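Local coordinates for protein iron-only hydrogenase system regulator (Thermotoga maritima, PDB 2NZC) that is of uncertain function but, as a small ACT-like protein, probably acts as a regulator in the iron-only hydrogenase system, at residues D[7-13]-D[76-82]; D[27-31]-D[64-69]; D[34-39]-D[51-57]. All blocks are in the same frame, centred on the assembly; numbering follows the deposited sequence.

Overall arrangement
Contacts 1 and 3 belong to one antiparallel sheet and contact 2 to the helix layer on it. Contact 1 joins the edge strand 75-81 to the central strand 6-15; contact 3 joins the other outer strand of the chain, 35-43, to 48-57, and strands 6-15 and 48-57 bond to each other between them. Both are backbone hydrogen-bonded, but contact 1 is regular and partly open on its 76-82 side, whereas contact 3 is more buried and broken by a beta bulge. Contact 2, between helices 18-30 and 59-69, is almost wholly hydrocarbon packing. Its leucines reach down to residues of contacts 1 and 3, and Ser66 hydrogen-bonds Thr79.

Contact 1 of 3, residues D[7-13]-D[76-82]; sequences FYILTIV and RVKTVPL
Ile9 and Val80 exchange a pair of backbone hydrogen bonds, Ile9 N to Val80 O at 2.7 Å and Val80 N to Ile9 O at 2.8 Å. Thr11 with Lys78 and Val13 with Arg76 repeat the pattern, alternating with the non-hydrogen-bonded pairs Tyr8-Pro81, Leu10-Thr79 and Ile12-Val77. Beyond the strand end, Leu82 N still donates to Phe7 O, but from 42° above the carbonyl plane. Tyr8 leans over the end of strand 75-81: its CB passes Val80 O, CD1 reaches Pro81 CA at 3.6 Å, CE1 touches Pro81 CB at 3.9 Å, and OH makes a weak hydrogen bond to Arg6 NE. The ring follows this course because CG is set beside the backbone N and trans to the carbonyl carbon (chi1 -62°). These are the first and last strands of a beta-alpha-beta-beta-alpha-beta, ferredoxin-like fold, as in ACT domains, and the 63-residue separation of the segments is spanned by the rest of the fold. On the helix-facing side, Leu10 lies alongside Thr79, its CG 3.4 Å from Thr79 OG1, while that hydroxyl hydrogen-bonds Ser66 OG on helix 59-69. Leu10 CD2 and Ile12 CG1 both pack on Val77 CG2. The other side carries Ile9, Thr11, Val13, Arg76, Lys78 and Val80 and turns in part to the second subunit, where Ile9 packs on Phe52 of that subunit. Water 1 donates to Thr11 O at 2.6 Å and weakly to Arg76 O. A bend at chi3 (-36°) helps fold Arg76 back, laying one face of its guanidinium over Val13 CB, 4.0 Å from the plane; NH1 then hydrogen-bonds Leu82 O of the second subunit.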
loop_
_atom_site.group_PDB
_atom_site.type_symbol
_atom_site.label_atom_id
_atom_site.label_comp_id
_atom_site.label_asym_id
_atom_site.label_seq_id
_atom_site.Cartn_x
_atom_site.Cartn_y
_atom_site.Cartn_z
ATOM N N PHE D 7 11.980 0.594 -14.019
ATOM C CA PHE D 7 11.269 0.853 -12.797
ATOM C C PHE D 7 11.935 1.945 -11.968
ATOM O O PHE D 7 13.168 1.993 -11.824
ATOM C CB PHE D 7 11.164 -0.425 -11.950
ATOM C CG PHE D 7 10.242 -1.452 -12.515
ATOM C CD1 PHE D 7 10.693 -2.348 -13.471
ATOM C CD2 PHE D 7 8.928 -1.551 -12.060
ATOM C CE1 PHE D 7 9.846 -3.327 -14.008
ATOM C CE2 PHE D 7 8.069 -2.533 -12.595
ATOM C CZ PHE D 7 8.539 -3.410 -13.579
ATOM N N TYR D 8 11.093 2.783 -11.392
ATOM C CA TYR D 8 11.524 3.840 -10.498
ATOM C C TYR D 8 10.643 3.824 -9.297
ATOM O O TYR D 8 9.431 3.497 -9.386
ATOM C CB TYR D 8 11.434 5.218 -11.175
ATOM C CG TYR D 8 12.335 5.358 -12.390
ATOM C CD1 TYR D 8 13.638 5.844 -12.275
ATOM C CD2 TYR D 8 11.877 4.997 -13.647
ATOM C CE1 TYR D 8 14.468 5.946 -13.406
ATOM C CE2 TYR D 8 12.671 5.105 -14.777
ATOM C CZ TYR D 8 13.965 5.581 -14.648
ATOM O OH TYR D 8 14.736 5.679 -15.768
ATOM N N ILE D 9 11.245 4.196 -8.170
ATOM C CA ILE D 9 10.514 4.438 -6.936
ATOM C C ILE D 9 10.489 5.959 -6.638
ATOM O O ILE D 9 11.536 6.641 -6.709
ATOM C CB ILE D 9 11.198 3.685 -5.789
ATOM C CG1 ILE D 9 11.074 2.178 -6.006
ATOM C CG2 ILE D 9 10.612 4.089 -4.457
ATOM C CD1 ILE D 9 12.339 1.436 -5.658
ATOM N N LEU D 10 9.315 6.480 -6.283
ATOM C CA LEU D 10 9.193 7.880 -5.881
ATOM C C LEU D 10 8.574 7.972 -4.506
ATOM O O LEU D 10 7.539 7.348 -4.231
ATOM C CB LEU D 10 8.310 8.635 -6.862
ATOM C CG LEU D 10 9.091 9.368 -7.937
ATOM C CD1 LEU D 10 9.327 8.370 -9.021
ATOM C CD2 LEU D 10 8.261 10.527 -8.453
ATOM N N THR D 11 9.223 8.725 -3.638
ATOM C CA THR D 11 8.622 9.091 -2.368
ATOM C C THR D 11 8.394 10.591 -2.352
ATOM O O THR D 11 9.330 11.396 -2.585
ATOM C CB THR D 11 9.512 8.724 -1.219
ATOM O OG1 THR D 11 10.743 9.434 -1.382
ATOM C CG2 THR D 11 9.816 7.252 -1.264
ATOM N N ILE D 12 7.150 10.959 -2.077
ATOM C CA ILE D 12 6.720 12.338 -2.030
ATOM C C ILE D 12 6.255 12.618 -0.606
ATOM O O ILE D 12 5.444 11.868 -0.053
ATOM C CB ILE D 12 5.521 12.553 -2.978
ATOM C CG1 ILE D 12 5.881 12.121 -4.414
ATOM C CG2 ILE D 12 5.043 13.993 -2.943
ATOM C CD1 ILE D 12 4.700 11.926 -5.286
ATOM N N VAL D 13 6.752 13.695 -0.018
ATOM C CA VAL D 13 6.237 14.178 1.263
ATOM C C VAL D 13 5.555 15.536 1.025
ATOM O O VAL D 13 6.197 16.506 0.603
ATOM C CB VAL D 13 7.362 14.278 2.322
ATOM C CG1 VAL D 13 6.848 14.875 3.608
ATOM C CG2 VAL D 13 7.966 12.873 2.580
ATOM N N ARG D 76 8.298 17.708 -1.057
ATOM C CA ARG D 76 9.639 17.168 -1.257
ATOM C C ARG D 76 9.545 15.834 -1.922
ATOM O O ARG D 76 8.734 14.987 -1.509
ATOM C CB ARG D 76 10.389 16.979 0.061
ATOM C CG ARG D 76 10.578 18.224 0.888
ATOM C CD ARG D 76 11.671 17.991 1.933
ATOM N NE ARG D 76 11.642 16.621 2.457
ATOM C CZ ARG D 76 11.013 16.247 3.571
ATOM N NH1 ARG D 76 11.049 14.978 3.950
ATOM N NH2 ARG D 76 10.349 17.132 4.305
ATOM N N VAL D 77 10.391 15.608 -2.913
ATOM C CA VAL D 77 10.341 14.340 -3.617
ATOM C C VAL D 77 11.716 13.704 -3.765
ATOM O O VAL D 77 12.721 14.392 -3.919
ATOM C CB VAL D 77 9.581 14.461 -4.966
ATOM C CG1 VAL D 77 10.220 15.501 -5.833
ATOM C CG2 VAL D 77 9.466 13.073 -5.671
ATOM N N LYS D 78 11.753 12.385 -3.677
ATOM C CA LYS D 78 12.980 11.652 -3.863
ATOM C C LYS D 78 12.693 10.587 -4.901
ATOM O O LYS D 78 11.758 9.786 -4.748
ATOM C CB LYS D 78 13.421 11.021 -2.543
ATOM C CG LYS D 78 14.769 10.313 -2.568
ATOM C CD LYS D 78 15.934 11.316 -2.415
ATOM C CE LYS D 78 17.054 10.755 -1.545
ATOM N NZ LYS D 78 18.369 10.614 -2.245
ATOM N N THR D 79 13.492 10.593 -5.961
ATOM C CA THR D 79 13.284 9.661 -7.059
ATOM C C THR D 79 14.469 8.723 -7.162
ATOM O O THR D 79 15.608 9.183 -7.206
ATOM C CB THR D 79 13.084 10.408 -8.395
ATOM O OG1 THR D 79 11.902 11.220 -8.326
ATOM C CG2 THR D 79 12.962 9.415 -9.552
ATOM N N VAL D 80 14.207 7.415 -7.199
ATOM C CA VAL D 80 15.282 6.425 -7.406
ATOM C C VAL D 80 14.957 5.263 -8.360
ATOM O O VAL D 80 13.881 4.673 -8.257
ATOM C CB VAL D 80 15.780 5.807 -6.075
ATOM C CG1 VAL D 80 16.343 6.885 -5.153
ATOM C CG2 VAL D 80 14.696 5.040 -5.393
ATOM N N PRO D 81 15.913 4.891 -9.242
ATOM C CA PRO D 81 15.672 3.741 -10.111
ATOM C C PRO D 81 15.773 2.450 -9.317
ATOM O O PRO D 81 16.545 2.371 -8.355
ATOM C CB PRO D 81 16.824 3.787 -11.127
ATOM C CG PRO D 81 17.691 4.932 -10.763
ATOM C CD PRO D 81 17.268 5.452 -9.422
ATOM N N LEU D 82 14.978 1.458 -9.713
ATOM C CA LEU D 82 15.091 0.112 -9.191
ATOM C C LEU D 82 16.481 -0.438 -9.520
ATOM O O LEU D 82 17.084 -1.137 -8.697
ATOM C CB LEU D 82 14.001 -0.774 -9.802
ATOM C CG LEU D 82 13.828 -2.184 -9.229
ATOM C CD1 LEU D 82 13.230 -2.112 -7.832
ATOM C CD2 LEU D 82 12.993 -3.075 -10.141
HETATM O O HOH W 1 10.257 12.164 -0.265
#

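Contact 2 of 3, residues D[27-31]-D[64-69]; sequences LLHNF and ALSGKL
The ring of Phe31 presents one face to Leu65, whose CD1 sits 4.0 Å from the ring centroid and 23° off its normal, a CH-pi contact. Leu65 sends CG to the side opposite its own amide nitrogen (chi1 -180°), and CD1 becomes the bump that enters a hollow walled by Leu27, Leu28 and Phe31. Leu27 CG lies 4.1 Å from Leu65 CD1, and Leu28 CD2 touches the same methyl at 3.9 Å. In the reverse direction Leu27 is the knob: its CD2 pushes between Lys68 and Leu69, tight against Lys68 CB at 3.5 Å and in ordinary contact with Leu69 CD2 at 3.9 Å. Two further groups border the Phe31 ring at its edge, near its plane: Ala64 CB, 3.9 Å from Phe31 CZ, and the aliphatic part of Lys68, with CD 4.1 Å from Phe31 CE1. Were Phe31 replaced by alanine, a gap would probably open over Leu65 CD1, and Ala64 and the Lys68 chain would lose the ring edge they lean on. Phe31 is the first residue to leave helical geometry after helix 18-30, and its ring reaches back over Leu65. The two helices thus pack as one layer on the sheet: Leu28 rests on Leu53, Leu65 on Leu10 and Leu55, and Leu69 on Leu10 and Ile12, with strands 6-15 and 48-57 forming the floor.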
loop_
_atom_site.group_PDB
_atom_site.type_symbol
_atom_site.label_atom_id
_atom_site.label_comp_id
_atom_site.label_asym_id
_atom_site.label_seq_id
_atom_site.Cartn_x
_atom_site.Cartn_y
_atom_site.Cartn_z
ATOM N N LEU D 27 -1.133 16.454 -11.062
ATOM C CA LEU D 27 0.073 15.958 -11.700
ATOM C C LEU D 27 0.105 14.446 -11.871
ATOM O O LEU D 27 0.374 13.939 -12.969
ATOM C CB LEU D 27 1.300 16.404 -10.902
ATOM C CG LEU D 27 2.574 16.670 -11.696
ATOM C CD1 LEU D 27 2.277 17.475 -12.954
ATOM C CD2 LEU D 27 3.523 17.421 -10.773
ATOM N N LEU D 28 -0.135 13.730 -10.779
ATOM C CA LEU D 28 -0.175 12.270 -10.780
ATOM C C LEU D 28 -1.316 11.700 -11.637
ATOM O O LEU D 28 -1.161 10.634 -12.229
ATOM C CB LEU D 28 -0.279 11.744 -9.347
ATOM C CG LEU D 28 0.875 12.167 -8.422
ATOM C CD1 LEU D 28 0.772 11.448 -7.090
ATOM C CD2 LEU D 28 2.259 11.979 -9.075
ATOM N N HIS D 29 -2.453 12.391 -11.692
ATOM C CA HIS D 29 -3.500 12.063 -12.668
ATOM C C HIS D 29 -2.934 12.152 -14.095
ATOM O O HIS D 29 -3.131 11.246 -14.901
ATOM C CB HIS D 29 -4.695 13.006 -12.493
ATOM C CG HIS D 29 -5.708 12.938 -13.600
ATOM N ND1 HIS D 29 -5.785 13.885 -14.601
ATOM C CD2 HIS D 29 -6.696 12.048 -13.850
ATOM C CE1 HIS D 29 -6.777 13.581 -15.422
ATOM N NE2 HIS D 29 -7.344 12.468 -14.989
ATOM N N ASN D 30 -2.229 13.244 -14.405
ATOM C CA ASN D 30 -1.658 13.416 -15.732
ATOM C C ASN D 30 -0.721 12.286 -16.122
ATOM O O ASN D 30 -0.678 11.880 -17.280
ATOM C CB ASN D 30 -0.925 14.760 -15.866
ATOM C CG ASN D 30 -1.861 15.964 -15.834
ATOM O OD1 ASN D 30 -3.096 15.839 -15.808
ATOM N ND2 ASN D 30 -1.263 17.151 -15.840
ATOM N N PHE D 31 0.033 11.791 -15.152
ATOM C CA PHE D 31 1.045 10.770 -15.370
ATOM C C PHE D 31 0.588 9.375 -14.967
ATOM O O PHE D 31 1.428 8.507 -14.725
ATOM C CB PHE D 31 2.310 11.107 -14.558
ATOM C CG PHE D 31 3.119 12.206 -15.136
ATOM C CD1 PHE D 31 2.807 13.541 -14.882
ATOM C CD2 PHE D 31 4.195 11.918 -15.956
ATOM C CE1 PHE D 31 3.564 14.565 -15.422
ATOM C CE2 PHE D 31 4.953 12.941 -16.512
ATOM C CZ PHE D 31 4.645 14.266 -16.238
ATOM N N ALA D 64 10.268 14.518 -16.348
ATOM C CA ALA D 64 9.159 15.468 -16.425
ATOM C C ALA D 64 8.402 15.511 -15.103
ATOM O O ALA D 64 8.108 16.597 -14.594
ATOM C CB ALA D 64 8.203 15.117 -17.593
ATOM N N LEU D 65 8.121 14.332 -14.549
ATOM C CA LEU D 65 7.345 14.196 -13.331
ATOM C C LEU D 65 8.087 14.786 -12.118
ATOM O O LEU D 65 7.538 15.582 -11.358
ATOM C CB LEU D 65 6.997 12.713 -13.084
ATOM C CG LEU D 65 6.166 12.383 -11.839
ATOM C CD1 LEU D 65 4.851 13.218 -11.784
ATOM C CD2 LEU D 65 5.870 10.877 -11.738
ATOM N N SER D 66 9.333 14.374 -11.949
ATOM C CA SER D 66 10.226 14.883 -10.907
ATOM C C SER D 66 10.434 16.409 -10.928
ATOM O O SER D 66 10.380 17.064 -9.875
ATOM C CB SER D 66 11.565 14.155 -11.015
ATOM O OG SER D 66 11.348 12.761 -10.761
ATOM N N GLY D 67 10.667 16.962 -12.118
ATOM C CA GLY D 67 10.831 18.413 -12.292
ATOM C C GLY D 67 9.586 19.136 -11.827
ATOM O O GLY D 67 9.668 20.143 -11.132
ATOM N N LYS D 68 8.425 18.593 -12.189
ATOM C CA LYS D 68 7.146 19.236 -11.901
ATOM C C LYS D 68 6.755 19.160 -10.430
ATOM O O LYS D 68 6.359 20.175 -9.844
ATOM C CB LYS D 68 6.042 18.679 -12.810
ATOM C CG LYS D 68 6.223 19.075 -14.276
ATOM C CD LYS D 68 5.223 18.360 -15.170
ATOM C CE LYS D 68 5.503 18.626 -16.642
ATOM N NZ LYS D 68 5.385 20.082 -16.961
ATOM N N LEU D 69 6.876 17.976 -9.832
ATOM C CA LEU D 69 6.638 17.816 -8.401
ATOM C C LEU D 69 7.486 18.787 -7.578
ATOM O O LEU D 69 6.973 19.442 -6.663
ATOM C CB LEU D 69 6.867 16.361 -7.943
ATOM C CG LEU D 69 5.774 15.362 -8.286
ATOM C CD1 LEU D 69 6.249 13.912 -8.133
ATOM C CD2 LEU D 69 4.486 15.615 -7.505
#

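Contact 3 of 3, residues D[34-39]-D[51-57]; sequences DILLRV and IFLVLKT
Val54 O is gripped by two successive amides, Leu36 N at 2.7 Å and, weakly, Leu37 N at 3.4 Å. This is a classic beta bulge, in which Leu36 leaves extended geometry (psi -17°) and the register slips by one residue. Leu37 O in turn accepts from Val54 N, and beyond the bulge Val39 and Phe52 form a regular hydrogen-bonded pair; before it, Asp34 O accepts from Lys56 N. The Asp34 carboxylate meets the Thr57 hydroxyl, although the modelled OD2 to OG1 separation of 2.3 Å is doubtfully short. Arg38 runs fully extended, its CG trans to the backbone N (chi1 176°), and lies alongside Leu53, with CG 3.7 Å from Leu53 CD2 and 3.9 Å from Ile51 CG2. Arg38 NH2 hydrogen-bonds Asn25 OD1, and the side chain also comes close to a bound acetic acid molecule, probably from the crystallisation liquor. On the opposite face, Val39 CB abuts the edge of the Phe52 ring, 3.9 Å from CD2, and Leu37 packs on Val54. Phe52 stacks on Phe52 of the second subunit, and Lys56 NZ forms a salt bridge with Glu45 of that subunit. The hairpin is flanked by strand 6-15 on the 48-57 side and extended past 35-43 by an antiparallel strand of the third subunit, while helices 18-30 and 59-69 lie over the face bearing Ile35, Arg38, Leu53 and Leu55.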
loop_
_atom_site.group_PDB
_atom_site.type_symbol
_atom_site.label_atom_id
_atom_site.label_comp_id
_atom_site.label_asym_id
_atom_site.label_seq_id
_atom_site.Cartn_x
_atom_site.Cartn_y
_atom_site.Cartn_z
ATOM N N ASP D 34 1.879 5.379 -16.393
ATOM C CA ASP D 34 3.038 4.571 -16.039
ATOM C C ASP D 34 3.161 4.360 -14.546
ATOM O O ASP D 34 4.193 3.900 -14.097
ATOM C CB ASP D 34 4.326 5.168 -16.578
ATOM C CG ASP D 34 4.481 4.992 -18.096
ATOM O OD1 ASP D 34 3.880 4.077 -18.709
ATOM O OD2 ASP D 34 5.233 5.782 -18.679
ATOM N N ILE D 35 2.122 4.702 -13.789
ATOM C CA ILE D 35 2.132 4.457 -12.341
ATOM C C ILE D 35 1.625 3.036 -12.081
ATOM O O ILE D 35 0.525 2.677 -12.490
ATOM C CB ILE D 35 1.300 5.493 -11.551
ATOM C CG1 ILE D 35 1.992 6.865 -11.581
ATOM C CG2 ILE D 35 1.207 5.057 -10.028
ATOM C CD1 ILE D 35 1.158 8.035 -10.946
ATOM N N LEU D 36 2.428 2.212 -11.429
ATOM C CA LEU D 36 1.976 0.842 -11.165
ATOM C C LEU D 36 1.434 0.657 -9.768
ATOM O O LEU D 36 0.782 -0.349 -9.476
ATOM C CB LEU D 36 3.109 -0.160 -11.427
ATOM C CG LEU D 36 3.745 -0.090 -12.800
ATOM C CD1 LEU D 36 4.918 -1.097 -12.864
ATOM C CD2 LEU D 36 2.707 -0.397 -13.839
ATOM N N LEU D 37 1.757 1.602 -8.888
ATOM C CA LEU D 37 1.373 1.484 -7.491
ATOM C C LEU D 37 1.393 2.852 -6.871
ATOM O O LEU D 37 2.322 3.637 -7.112
ATOM C CB LEU D 37 2.326 0.516 -6.730
ATOM C CG LEU D 37 2.042 0.375 -5.225
ATOM C CD1 LEU D 37 0.641 -0.272 -5.012
ATOM C CD2 LEU D 37 3.126 -0.400 -4.422
ATOM N N ARG D 38 0.353 3.160 -6.096
ATOM C CA ARG D 38 0.337 4.431 -5.341
ATOM C C ARG D 38 -0.165 4.133 -3.929
ATOM O O ARG D 38 -1.218 3.482 -3.760
ATOM C CB ARG D 38 -0.559 5.482 -6.014
ATOM C CG ARG D 38 -0.685 6.819 -5.200
ATOM C CD ARG D 38 -1.377 7.916 -6.059
ATOM N NE ARG D 38 -1.648 9.151 -5.300
ATOM C CZ ARG D 38 -2.317 10.206 -5.785
ATOM N NH1 ARG D 38 -2.786 10.200 -7.035
ATOM N NH2 ARG D 38 -2.539 11.266 -5.018
ATOM N N VAL D 39 0.607 4.560 -2.938
ATOM C CA VAL D 39 0.197 4.438 -1.518
ATOM C C VAL D 39 0.255 5.824 -0.894
ATOM O O VAL D 39 1.298 6.472 -0.937
ATOM C CB VAL D 39 1.156 3.537 -0.763
ATOM C CG1 VAL D 39 0.699 3.335 0.717
ATOM C CG2 VAL D 39 1.337 2.214 -1.514
ATOM N N ILE D 51 3.425 9.894 0.131
ATOM C CA ILE D 51 2.939 9.134 -1.045
ATOM C C ILE D 51 4.124 8.347 -1.596
ATOM O O ILE D 51 5.221 8.924 -1.803
ATOM C CB ILE D 51 2.384 10.042 -2.194
ATOM C CG1 ILE D 51 1.239 10.903 -1.715
ATOM C CG2 ILE D 51 1.860 9.185 -3.372
ATOM C CD1 ILE D 51 0.938 12.160 -2.615
ATOM N N PHE D 52 3.915 7.046 -1.789
ATOM C CA PHE D 52 4.889 6.179 -2.407
ATOM C C PHE D 52 4.347 5.825 -3.770
ATOM O O PHE D 52 3.160 5.476 -3.885
ATOM C CB PHE D 52 5.027 4.853 -1.649
ATOM C CG PHE D 52 5.452 4.983 -0.201
ATOM C CD1 PHE D 52 6.769 5.248 0.128
ATOM C CD2 PHE D 52 4.550 4.719 0.826
ATOM C CE1 PHE D 52 7.169 5.310 1.466
ATOM C CE2 PHE D 52 4.960 4.788 2.165
ATOM C CZ PHE D 52 6.250 5.079 2.460
ATOM N N LEU D 53 5.217 5.867 -4.787
ATOM C CA LEU D 53 4.863 5.472 -6.168
ATOM C C LEU D 53 5.901 4.493 -6.707
ATOM O O LEU D 53 7.109 4.611 -6.414
ATOM C CB LEU D 53 4.862 6.715 -7.103
ATOM C CG LEU D 53 3.971 7.912 -6.732
ATOM C CD1 LEU D 53 4.179 9.010 -7.730
ATOM C CD2 LEU D 53 2.513 7.523 -6.825
ATOM N N VAL D 54 5.423 3.513 -7.465
ATOM C CA VAL D 54 6.271 2.692 -8.342
ATOM C C VAL D 54 5.833 3.033 -9.772
ATOM O O VAL D 54 4.631 3.027 -10.070
ATOM C CB VAL D 54 6.099 1.163 -8.076
ATOM C CG1 VAL D 54 7.043 0.358 -9.037
ATOM C CG2 VAL D 54 6.451 0.845 -6.615
ATOM N N LEU D 55 6.795 3.357 -10.642
ATOM C CA LEU D 55 6.492 3.625 -12.031
ATOM C C LEU D 55 7.324 2.689 -12.842
ATOM O O LEU D 55 8.398 2.276 -12.403
ATOM C CB LEU D 55 6.873 5.058 -12.421
ATOM C CG LEU D 55 5.942 6.145 -11.870
ATOM C CD1 LEU D 55 6.471 6.691 -10.566
ATOM C CD2 LEU D 55 5.780 7.228 -12.923
ATOM N N LYS D 56 6.828 2.326 -14.015
ATOM C CA LYS D 56 7.698 1.737 -15.020
ATOM C C LYS D 56 7.602 2.651 -16.232
ATOM O O LYS D 56 6.566 2.727 -16.877
ATOM C CB LYS D 56 7.293 0.314 -15.368
ATOM C CG LYS D 56 8.347 -0.399 -16.234
ATOM C CD LYS D 56 7.874 -1.755 -16.683
ATOM C CE LYS D 56 8.853 -2.378 -17.655
ATOM N NZ LYS D 56 8.132 -3.340 -18.530
ATOM N N THR D 57 8.668 3.383 -16.520
ATOM C CA THR D 57 8.551 4.437 -17.506
ATOM C C THR D 57 9.886 4.801 -18.143
ATOM O O THR D 57 10.907 4.164 -17.889
ATOM C CB THR D 57 7.813 5.680 -16.931
ATOM O OG1 THR D 57 7.370 6.493 -18.029
ATOM C CG2 THR D 57 8.706 6.480 -16.034
#